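Local coordinates for protein putative oxidoreductase molybdopterin-binding subunit (Sulfolobus tokodaii, PDB 4ZOH) that probably serves as the molybdenum-binding subunit of a xanthine dehydrogenase/aldehyde oxidase-type oxidoreductase, holding a pterin cytosine dinucleotide cofactor close to an iron-sulfur cluster, at residues D446-A449 with F450-A454; L115-K118 with V119-H122; T633-F636 with Q637-P640; Y359-R362 with L363-I367. All coordinates share one frame; numbering follows the deposited sequence.

Interaction 1 (D446-A449 with F450-A454); sequences DATA and FAQIA. With MCN (pterin cytosine dinucleotide), chain D.
D446 begins helix 446-458 and meets F450 one turn later in two ways. Its carbonyl oxygen takes the hydrogen bond from F450 N at 2.7 Å and also lies above one face of the F450 ring, offset toward the rim. Over that same face D446 CB makes a CH-pi contact, 4.1 Å from the F450 ring centroid. The ring gets there because its CG stands anti to the carbonyl carbon (chi1 -67°), which folds it back along the first turn; T486 also packs against it. The carboxylate of D446 turns to the cofactor instead, with OD2 2.8 Å from the phosphate oxygen O2B of MCN. A447, small enough for a tight packing site, receives A451 N at 2.9 Å on its O and faces W469 and V467. T448 O accepts Q452 N, while its methyl CG2 comes within 3.5 Å of Q452 OE1; the hydroxyl of T448 is held by E11 and I10, and the amide of Q452 by N599 and Y2. A449 ends the series: its O receives I453 N, and its CB lies 3.1 Å from the ribose oxygen O2' of MCN, so the small alanine lets the ribose come close to the helix. The whole is the first turns of the helix in a beta-alpha-beta unit, strand 433-437 to strand 465-468, set against the dinucleotide.

Interaction 2 (L115-K118 with V119-H122); sequences LEDK and VKVH
The turn in which D117 faces K120 follows helix 111-114 and leads toward strand 129-138. D117 is where the chain leaves helical geometry, with a positive phi of 53°, a conformation that aspartate tolerates better than a beta-branched residue would. From there the backbone passes through K118 into the extended residues V119 and K120, and the side chains of D117 and K120 end up near each other. Their salt bridge is long: K120 NZ lies 3.8 Å from D117 OD1. The ammonium comes in above the flat side of the carboxylate, nearly over its carbon, with K120 NZ 3.7 Å from D117 CG. A bend at chi2 (-86°) brings the lysine chain round to this position, and its CE passes 4.1 Å from D117 O. K118, an exposed residue, contributes methylene carbon, its CD 3.8 Å from V119 CG2. Valine suits its site, since a branched side chain favours the extended backbone, and its side chain also touches D106.

The carboxylate has firmer partners in the following part of the loop: D117 OD2 is bonded to S127 OG and D117 OD1 to N128 N. N128 in turn holds V119 O and V121 N through its side-chain amide, and K120 NZ makes a weak bond to S126 O. The lysine therefore probably adds a diffuse electrostatic attraction at a partly solvated surface, balancing a negative group whose direction is already set by S127 and N128.

Interaction 3 (T633-F636 with Q637-P640); sequences TTNF and QDYP
D638 OD2 is gripped by two donors, the side-chain amide N635 ND2 at 3.1 Å and a water that donates at 2.5 Å. The same water accepts from T634 N and so bridges that backbone N-H to the acid. These bonds decorate an Asx motif: N635 O accepts Y639 N at 2.7 Å, closing a turn of the kind found in alpha helices, and N635 OD1 reaches forward to D638 N, also at 2.7 Å. Asparagine suits the place because one short amide offers both an acceptor to the backbone and a donor to the acid. Its CG sits between the backbone N and the carbonyl carbon (chi1 55°), the crowded position, which folds the amide over the turn. Amide and carboxylate planes are 62° apart, and ND2 approaches OD2 from above the carboxylate plane. With an alanine here, D638 N and OD2 would each lose a mate, and the turn would probably be freer to open.

Across the base of the loop T633 CG2 rests 3.2 Å from D638 O, and T633 OG1 lies at the edge of the Y639 ring, 3.6 Å from CD1. The Y639 hydroxyl is bonded to I161 N. F636 leaves on another side, where it packs edge-to-face on F249 about 9 Å from the iron-sulfur cluster; two other protein chains also touch this loop. Q637 NE2 gives D638 OD1 a nearly straight bond of 2.9 Å, arriving on the syn side, though 32° out of the carboxylate plane.

Interaction 4 (Y359-R362 with L363-I367); sequences YEIR and LKNAI
I361 O draws two donors of N365 together in the buried part of this helical turn, N365 N at 3.0 Å and N365 ND2 at 2.8 Å, from opposite faces of the carbonyl plane. With N365 CG anti to the carbonyl carbon (chi1 -67°), the amide folds back along the helix and ND2 also comes within 3.6 Å of I361 CG1. Also buried, L363 CD1 lies in the plane of the Y359 ring at its edge, 3.9 Å from CD2; the branched apolar leucine also touches L389 of helix 385-401. The more open side is built differently. K364 is exposed, its NZ bonded to D269 O, while E360, whose OE2 is 4.1 Å from L363 CD1, spends its charge on K393. A leucine in place of N365 would probably leave G270 O and I272 N without their amide partners and I361 O with a single donor. At the helix end A366 N still bonds R362 O at 3.0 Å, although the backbone of A366 is no longer helical. The N365 side-chain amide thus adds a second donor to I361 O, beside the backbone N-H, and ties the last turn to G270 and to I272 at the start of strand 272-282.

All four contacts are local, but their surroundings set their chemistry. Interactions 1 and 4 are buried helix turns held by backbone bonds; interaction 1 presents its opening turn to the cofactor, whereas interaction 4 uses an asparagine at its closing turn to tie into the start of strand 272-282 and the residues before it. Interactions 2 and 3 are loops, where side chains take over much of the bonding: at the surface 115-122 has a long charge pair, while the partly buried 633-640 has a compact amide-acid network and touches other protein chains. Interactions 1 and 2 have centres about 50 Å apart, on opposite sides of the chain's centre. Interactions 1 and 3 share one molybdopterin cofactor-binding domain.

Interaction 1 (D446-A449 with F450-A454)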
loop_
_atom_site.group_PDB
_atom_site.type_symbol
_atom_site.label_atom_id
_atom_site.label_comp_id
_atom_site.label_asym_id
_atom_site.label_seq_id
_atom_site.Cartn_x
_atom_site.Cartn_y
_atom_site.Cartn_z
ATOM N N ASP A 446 7.880 -23.887 -2.814
ATOM C CA ASP A 446 6.759 -24.777 -3.169
ATOM C C ASP A 446 5.965 -24.280 -4.327
ATOM O O ASP A 446 5.320 -25.093 -5.014
ATOM C CB ASP A 446 5.780 -25.010 -1.992
ATOM C CG ASP A 446 6.478 -25.565 -0.824
ATOM O OD1 ASP A 446 6.669 -26.782 -0.786
ATOM O OD2 ASP A 446 6.974 -24.801 -0.009
ATOM N N ALA A 447 5.967 -22.968 -4.545
ATOM C CA ALA A 447 5.146 -22.420 -5.622
ATOM C C ALA A 447 5.677 -22.973 -6.995
ATOM O O ALA A 447 4.892 -23.280 -7.890
ATOM C CB ALA A 447 5.124 -20.889 -5.596
ATOM N N THR A 448 6.997 -23.056 -7.151
ATOM C CA THR A 448 7.594 -23.656 -8.377
ATOM C C THR A 448 7.127 -25.115 -8.476
ATOM O O THR A 448 6.670 -25.530 -9.520
ATOM C CB THR A 448 9.126 -23.610 -8.325
ATOM O OG1 THR A 448 9.530 -22.253 -8.472
ATOM C CG2 THR A 448 9.717 -24.420 -9.458
ATOM N N ALA A 449 7.193 -25.861 -7.377
ATOM C CA ALA A 449 6.715 -27.238 -7.385
ATOM C C ALA A 449 5.240 -27.306 -7.732
ATOM O O ALA A 449 4.782 -28.208 -8.518
ATOM C CB ALA A 449 7.083 -27.942 -6.078
ATOM N N PHE A 450 4.486 -26.281 -7.301
ATOM C CA PHE A 450 3.049 -26.311 -7.577
ATOM C C PHE A 450 2.797 -26.077 -9.056
ATOM O O PHE A 450 1.875 -26.653 -9.676
ATOM C CB PHE A 450 2.261 -25.335 -6.663
ATOM C CG PHE A 450 2.277 -25.730 -5.216
ATOM C CD1 PHE A 450 2.456 -27.083 -4.825
ATOM C CD2 PHE A 450 2.094 -24.791 -4.228
ATOM C CE1 PHE A 450 2.472 -27.458 -3.466
ATOM C CE2 PHE A 450 2.072 -25.165 -2.869
ATOM C CZ PHE A 450 2.265 -26.484 -2.494
ATOM N N ALA A 451 3.589 -25.176 -9.614
ATOM C CA ALA A 451 3.465 -24.825 -11.016
ATOM C C ALA A 451 3.855 -26.088 -11.888
ATOM O O ALA A 451 3.141 -26.409 -12.813
ATOM C CB ALA A 451 4.347 -23.626 -11.334
ATOM N N GLN A 452 4.919 -26.792 -11.530
ATOM C CA GLN A 452 5.310 -28.100 -12.180
ATOM C C GLN A 452 4.167 -29.147 -12.148
ATOM O O GLN A 452 3.817 -29.757 -13.198
ATOM C CB GLN A 452 6.532 -28.720 -11.459
ATOM C CG GLN A 452 7.771 -27.857 -11.456
ATOM C CD GLN A 452 8.863 -28.421 -10.545
ATOM O OE1 GLN A 452 9.170 -27.832 -9.514
ATOM N NE2 GLN A 452 9.479 -29.582 -10.948
ATOM N N ILE A 453 3.565 -29.333 -10.965
ATOM C CA ILE A 453 2.382 -30.217 -10.800
ATOM C C ILE A 453 1.201 -29.800 -11.690
ATOM O O ILE A 453 0.693 -30.623 -12.463
ATOM C CB ILE A 453 1.963 -30.386 -9.327
ATOM C CG1 ILE A 453 3.046 -31.143 -8.565
ATOM C CG2 ILE A 453 0.630 -31.114 -9.180
ATOM C CD1 ILE A 453 2.926 -30.974 -7.029
ATOM N N ALA A 454 0.775 -28.534 -11.613
ATOM C CA ALA A 454 -0.412 -28.123 -12.325
ATOM C C ALA A 454 -0.156 -28.143 -13.848
ATOM O O ALA A 454 -1.046 -28.471 -14.600
ATOM C CB ALA A 454 -0.907 -26.735 -11.891
HETATM N N1 MCN D . 10.543 -31.175 -2.231
HETATM C C2 MCN D . 10.484 -31.965 -3.367
HETATM N N3 MCN D . 10.213 -33.305 -3.293
HETATM C C4 MCN D . 10.006 -33.866 -2.038
HETATM C C5 MCN D . 10.064 -33.085 -0.885
HETATM C C6 MCN D . 10.311 -31.714 -0.978
HETATM O O2 MCN D . 10.660 -31.514 -4.504
HETATM N N4 MCN D . 9.746 -35.155 -1.985
HETATM C "C1'" MCN D . 10.814 -29.747 -2.413
HETATM C C2D MCN D . 9.491 -28.986 -2.525
HETATM O "O2'" MCN D . 9.071 -28.812 -3.844
HETATM C "C3'" MCN D . 9.853 -27.625 -1.994
HETATM C C4D MCN D . 10.624 -28.035 -0.809
HETATM O O4D MCN D . 11.432 -29.203 -1.271
HETATM O "O3'" MCN D . 10.652 -26.889 -2.854
HETATM C "C5'" MCN D . 9.393 -28.328 0.028
HETATM O "O5'" MCN D . 9.689 -29.013 1.103
HETATM P PA MCN D . 8.566 -29.721 2.040
HETATM O O1A MCN D . 7.221 -29.897 1.531
HETATM O O2A MCN D . 9.401 -30.892 2.474
HETATM O O3A MCN D . 8.689 -28.605 3.299
HETATM P PB MCN D . 7.824 -27.241 3.305
HETATM O O1B MCN D . 6.489 -27.555 3.960
HETATM O O2B MCN D . 7.738 -26.529 2.027
HETATM O O3B MCN D . 8.725 -26.409 4.220
HETATM C C10 MCN D . 8.597 -26.374 5.668
HETATM C "C9'" MCN D . 9.940 -26.585 6.325
HETATM C "C8'" MCN D . 9.927 -26.302 7.732
HETATM S "S8'" MCN D . 8.765 -27.102 8.781
HETATM C "C7'" MCN D . 10.869 -25.519 8.329
HETATM S "S7'" MCN D . 10.960 -25.271 10.093
HETATM C "C6'" MCN D . 11.965 -24.929 7.586
HETATM C C7 MCN D . 12.148 -25.661 6.215
HETATM O "O9'" MCN D . 10.866 -25.756 5.629
HETATM N "N5'" MCN D . 11.851 -23.479 7.439
HETATM C C4A MCN D . 12.382 -22.765 6.346
HETATM N "N8'" MCN D . 13.036 -24.860 5.318
HETATM C C4B MCN D . 13.007 -23.497 5.296
HETATM N "N1'" MCN D . 13.576 -22.891 4.250
HETATM C "C2'" MCN D . 13.517 -21.565 4.161
HETATM N "N2'" MCN D . 14.068 -20.999 3.108
HETATM N "N3'" MCN D . 12.912 -20.745 5.170
HETATM C "C4'" MCN D . 12.340 -21.350 6.312
HETATM O "O4'" MCN D . 11.818 -20.635 7.216
#

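Interaction 2 (L115-K118 with V119-H122)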
loop_
_atom_site.group_PDB
_atom_site.type_symbol
_atom_site.label_atom_id
_atom_site.label_comp_id
_atom_site.label_asym_id
_atom_site.label_seq_id
_atom_site.Cartn_x
_atom_site.Cartn_y
_atom_site.Cartn_z
ATOM N N LEU A 115 10.597 -28.614 38.158
ATOM C CA LEU A 115 9.624 -29.698 38.312
ATOM C C LEU A 115 9.412 -30.131 39.807
ATOM O O LEU A 115 8.458 -30.829 40.084
ATOM C CB LEU A 115 9.926 -30.918 37.418
ATOM C CG LEU A 115 11.138 -31.842 37.589
ATOM C CD1 LEU A 115 10.878 -32.990 38.587
ATOM C CD2 LEU A 115 11.505 -32.462 36.249
ATOM N N GLU A 116 10.269 -29.691 40.723
ATOM C CA GLU A 116 10.023 -29.921 42.148
ATOM C C GLU A 116 8.946 -28.963 42.709
ATOM O O GLU A 116 8.616 -29.029 43.881
ATOM C CB GLU A 116 11.301 -29.719 42.953
ATOM C CG GLU A 116 12.418 -30.763 42.800
ATOM C CD GLU A 116 13.697 -30.239 43.431
ATOM O OE1 GLU A 116 13.696 -29.121 43.997
ATOM O OE2 GLU A 116 14.730 -30.921 43.351
ATOM N N ASP A 117 8.429 -28.039 41.906
ATOM C CA ASP A 117 7.380 -27.100 42.368
ATOM C C ASP A 117 7.710 -26.322 43.627
ATOM O O ASP A 117 6.842 -25.744 44.216
ATOM C CB ASP A 117 6.031 -27.808 42.439
ATOM C CG ASP A 117 5.472 -28.028 41.055
ATOM O OD1 ASP A 117 5.791 -27.199 40.179
ATOM O OD2 ASP A 117 4.756 -28.996 40.769
ATOM N N LYS A 118 8.988 -26.264 43.981
ATOM C CA LYS A 118 9.480 -25.455 45.082
ATOM C C LYS A 118 9.334 -23.941 44.769
ATOM O O LYS A 118 8.967 -23.170 45.651
ATOM C CB LYS A 118 10.921 -25.914 45.385
ATOM C CG LYS A 118 11.577 -25.405 46.659
ATOM C CD LYS A 118 12.455 -24.163 46.452
ATOM C CE LYS A 118 12.999 -23.603 47.784
ATOM N NZ LYS A 118 12.119 -22.664 48.566
ATOM N N VAL A 119 9.579 -23.497 43.520
ATOM C CA VAL A 119 9.331 -22.100 43.119
ATOM C C VAL A 119 8.433 -22.081 41.872
ATOM O O VAL A 119 8.809 -22.677 40.833
ATOM C CB VAL A 119 10.655 -21.382 42.782
ATOM C CG1 VAL A 119 10.393 -19.985 42.229
ATOM C CG2 VAL A 119 11.616 -21.372 43.991
ATOM N N LYS A 120 7.281 -21.405 41.936
ATOM C CA LYS A 120 6.348 -21.432 40.803
ATOM C C LYS A 120 6.778 -20.419 39.749
ATOM O O LYS A 120 7.221 -19.305 40.075
ATOM C CB LYS A 120 4.922 -21.102 41.209
ATOM C CG LYS A 120 4.345 -21.979 42.281
ATOM C CD LYS A 120 3.726 -23.227 41.711
ATOM C CE LYS A 120 3.318 -24.126 42.863
ATOM N NZ LYS A 120 3.077 -25.475 42.292
ATOM N N VAL A 121 6.713 -20.796 38.477
ATOM C CA VAL A 121 7.138 -19.843 37.403
ATOM C C VAL A 121 6.170 -18.634 37.328
ATOM O O VAL A 121 6.569 -17.470 37.146
ATOM C CB VAL A 121 7.272 -20.544 36.032
ATOM C CG1 VAL A 121 7.549 -19.498 34.935
ATOM C CG2 VAL A 121 8.443 -21.530 36.114
ATOM N N HIS A 122 4.907 -18.929 37.459
ATOM C CA HIS A 122 3.908 -17.896 37.701
ATOM C C HIS A 122 3.137 -18.208 39.021
ATOM O O HIS A 122 2.738 -19.364 39.216
ATOM C CB HIS A 122 2.873 -17.848 36.557
ATOM C CG HIS A 122 1.964 -16.641 36.606
ATOM N ND1 HIS A 122 0.708 -16.676 37.176
ATOM C CD2 HIS A 122 2.128 -15.372 36.140
ATOM C CE1 HIS A 122 0.146 -15.483 37.070
ATOM N NE2 HIS A 122 0.976 -14.674 36.434
#

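Interaction 3 (T633-F636 with Q637-P640)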
loop_
_atom_site.group_PDB
_atom_site.type_symbol
_atom_site.label_atom_id
_atom_site.label_comp_id
_atom_site.label_asym_id
_atom_site.label_seq_id
_atom_site.Cartn_x
_atom_site.Cartn_y
_atom_site.Cartn_z
ATOM N N THR A 633 23.374 -14.357 24.866
ATOM C CA THR A 633 23.706 -14.244 23.436
ATOM C C THR A 633 22.582 -13.512 22.687
ATOM O O THR A 633 21.652 -14.112 22.232
ATOM C CB THR A 633 24.071 -15.643 22.835
ATOM O OG1 THR A 633 22.937 -16.473 22.959
ATOM C CG2 THR A 633 25.193 -16.289 23.642
ATOM N N THR A 634 22.676 -12.204 22.559
ATOM C CA THR A 634 21.518 -11.481 22.063
ATOM C C THR A 634 21.774 -10.712 20.726
ATOM O O THR A 634 21.027 -9.788 20.393
ATOM C CB THR A 634 20.976 -10.514 23.158
ATOM O OG1 THR A 634 21.936 -9.493 23.361
ATOM C CG2 THR A 634 20.742 -11.222 24.476
ATOM N N ASN A 635 22.792 -11.117 19.970
ATOM C CA ASN A 635 23.117 -10.497 18.677
ATOM C C ASN A 635 23.881 -11.469 17.828
ATOM O O ASN A 635 24.272 -12.521 18.311
ATOM C CB ASN A 635 23.918 -9.236 18.873
ATOM C CG ASN A 635 25.132 -9.500 19.675
ATOM O OD1 ASN A 635 26.025 -10.234 19.240
ATOM N ND2 ASN A 635 25.146 -8.977 20.898
ATOM N N PHE A 636 24.021 -11.166 16.532
ATOM C CA PHE A 636 24.696 -12.082 15.604
ATOM C C PHE A 636 26.199 -12.211 15.816
ATOM O O PHE A 636 26.795 -13.116 15.250
ATOM C CB PHE A 636 24.384 -11.783 14.141
ATOM C CG PHE A 636 23.059 -12.276 13.702
ATOM C CD1 PHE A 636 22.712 -13.610 13.859
ATOM C CD2 PHE A 636 22.124 -11.375 13.142
ATOM C CE1 PHE A 636 21.464 -14.070 13.426
ATOM C CE2 PHE A 636 20.898 -11.836 12.687
ATOM C CZ PHE A 636 20.554 -13.190 12.816
ATOM N N GLN A 637 26.788 -11.366 16.655
ATOM C CA GLN A 637 28.184 -11.586 17.108
ATOM C C GLN A 637 28.161 -12.675 18.150
ATOM O O GLN A 637 28.807 -13.665 17.919
ATOM C CB GLN A 637 28.840 -10.286 17.607
ATOM C CG GLN A 637 30.124 -10.429 18.407
ATOM C CD GLN A 637 30.443 -9.137 19.149
ATOM O OE1 GLN A 637 31.051 -8.226 18.611
ATOM N NE2 GLN A 637 30.001 -9.046 20.394
ATOM N N ASP A 638 27.358 -12.547 19.234
ATOM C CA ASP A 638 27.382 -13.542 20.338
ATOM C C ASP A 638 26.527 -14.804 20.121
ATOM O O ASP A 638 26.699 -15.801 20.811
ATOM C CB ASP A 638 27.005 -12.926 21.705
ATOM C CG ASP A 638 27.699 -11.634 21.977
ATOM O OD1 ASP A 638 28.882 -11.480 21.619
ATOM O OD2 ASP A 638 27.049 -10.735 22.547
ATOM N N TYR A 639 25.557 -14.757 19.205
ATOM C CA TYR A 639 24.836 -15.964 18.792
ATOM C C TYR A 639 25.328 -16.333 17.386
ATOM O O TYR A 639 24.862 -15.777 16.404
ATOM C CB TYR A 639 23.313 -15.799 18.825
ATOM C CG TYR A 639 22.641 -17.130 18.622
ATOM C CD1 TYR A 639 22.468 -18.003 19.684
ATOM C CD2 TYR A 639 22.217 -17.523 17.362
ATOM C CE1 TYR A 639 21.864 -19.253 19.489
ATOM C CE2 TYR A 639 21.643 -18.751 17.157
ATOM C CZ TYR A 639 21.494 -19.627 18.239
ATOM O OH TYR A 639 20.913 -20.839 17.991
ATOM N N PRO A 640 26.306 -17.250 17.298
ATOM C CA PRO A 640 27.133 -17.336 16.069
ATOM C C PRO A 640 26.531 -18.192 14.976
ATOM O O PRO A 640 27.002 -19.341 14.760
ATOM C CB PRO A 640 28.432 -17.982 16.599
ATOM C CG PRO A 640 27.942 -18.884 17.687
ATOM C CD PRO A 640 26.823 -18.142 18.371
HETATM O O HOH W 1 24.695 -11.047 23.462
#

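Interaction 4 (Y359-R362 with L363-I367)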
loop_
_atom_site.group_PDB
_atom_site.type_symbol
_atom_site.label_atom_id
_atom_site.label_comp_id
_atom_site.label_asym_id
_atom_site.label_seq_id
_atom_site.Cartn_x
_atom_site.Cartn_y
_atom_site.Cartn_z
ATOM N N TYR A 359 29.153 -48.076 11.488
ATOM C CA TYR A 359 28.221 -48.431 10.409
ATOM C C TYR A 359 27.603 -49.839 10.623
ATOM O O TYR A 359 26.367 -50.090 10.371
ATOM C CB TYR A 359 28.864 -48.301 9.014
ATOM C CG TYR A 359 27.854 -47.847 7.961
ATOM C CD1 TYR A 359 27.774 -46.471 7.556
ATOM C CD2 TYR A 359 26.957 -48.751 7.408
ATOM C CE1 TYR A 359 26.808 -46.072 6.631
ATOM C CE2 TYR A 359 26.013 -48.361 6.487
ATOM C CZ TYR A 359 25.956 -47.015 6.106
ATOM O OH TYR A 359 25.000 -46.642 5.180
ATOM N N GLU A 360 28.451 -50.754 11.108
ATOM C CA GLU A 360 28.022 -52.174 11.269
ATOM C C GLU A 360 26.875 -52.270 12.308
ATOM O O GLU A 360 25.843 -52.932 12.084
ATOM C CB GLU A 360 29.242 -53.122 11.632
ATOM C CG GLU A 360 30.186 -53.442 10.455
ATOM C CD GLU A 360 29.521 -54.205 9.306
ATOM O OE1 GLU A 360 28.705 -55.118 9.562
ATOM O OE2 GLU A 360 29.794 -53.880 8.130
ATOM N N ILE A 361 27.034 -51.555 13.413
ATOM C CA ILE A 361 25.985 -51.576 14.467
ATOM C C ILE A 361 24.604 -51.174 13.906
ATOM O O ILE A 361 23.574 -51.823 14.239
ATOM C CB ILE A 361 26.413 -50.756 15.683
ATOM C CG1 ILE A 361 25.714 -51.317 16.927
ATOM C CG2 ILE A 361 26.173 -49.283 15.418
ATOM C CD1 ILE A 361 26.340 -50.836 18.221
ATOM N N ARG A 362 24.596 -50.211 12.965
ATOM C CA ARG A 362 23.359 -49.775 12.366
ATOM C C ARG A 362 22.785 -50.821 11.400
ATOM O O ARG A 362 21.553 -51.049 11.346
ATOM C CB ARG A 362 23.531 -48.331 11.721
ATOM C CG ARG A 362 23.903 -47.233 12.727
ATOM C CD ARG A 362 24.140 -45.838 12.074
ATOM N NE ARG A 362 24.003 -44.799 13.091
ATOM C CZ ARG A 362 24.921 -44.493 14.005
ATOM N NH1 ARG A 362 26.123 -45.090 14.020
ATOM N NH2 ARG A 362 24.653 -43.559 14.913
ATOM N N LEU A 363 23.662 -51.442 10.599
ATOM C CA LEU A 363 23.221 -52.534 9.713
ATOM C C LEU A 363 22.715 -53.709 10.567
ATOM O O LEU A 363 21.778 -54.373 10.130
ATOM C CB LEU A 363 24.317 -53.021 8.744
ATOM C CG LEU A 363 24.709 -52.046 7.630
ATOM C CD1 LEU A 363 26.033 -52.515 7.075
ATOM C CD2 LEU A 363 23.630 -51.968 6.568
ATOM N N LYS A 364 23.317 -53.904 11.757
ATOM C CA LYS A 364 22.913 -54.977 12.671
ATOM C C LYS A 364 21.458 -54.767 13.193
ATOM O O LYS A 364 20.599 -55.699 13.100
ATOM C CB LYS A 364 23.925 -55.174 13.812
ATOM C CG LYS A 364 23.503 -56.318 14.751
ATOM C CD LYS A 364 24.588 -56.871 15.645
ATOM C CE LYS A 364 25.329 -57.996 14.915
ATOM N NZ LYS A 364 26.627 -58.401 15.537
ATOM N N ASN A 365 21.168 -53.526 13.642
ATOM C CA ASN A 365 19.916 -53.191 14.332
ATOM C C ASN A 365 18.783 -52.678 13.512
ATOM O O ASN A 365 17.668 -52.608 13.993
ATOM C CB ASN A 365 20.215 -52.254 15.461
ATOM C CG ASN A 365 21.036 -52.917 16.550
ATOM O OD1 ASN A 365 20.517 -53.730 17.306
ATOM N ND2 ASN A 365 22.289 -52.545 16.666
ATOM N N ALA A 366 19.059 -52.343 12.262
ATOM C CA ALA A 366 18.101 -51.770 11.340
ATOM C C ALA A 366 16.866 -52.636 11.084
ATOM O O ALA A 366 16.989 -53.830 10.773
ATOM C CB ALA A 366 18.811 -51.504 9.991
ATOM N N ILE A 367 15.679 -52.034 11.194
ATOM C CA ILE A 367 14.473 -52.587 10.601
ATOM C C ILE A 367 14.765 -53.170 9.185
ATOM O O ILE A 367 15.565 -52.602 8.418
ATOM C CB ILE A 367 13.379 -51.491 10.543
ATOM C CG1 ILE A 367 12.885 -51.222 11.953
ATOM C CG2 ILE A 367 12.164 -51.905 9.707
ATOM C CD1 ILE A 367 12.422 -49.781 12.116
#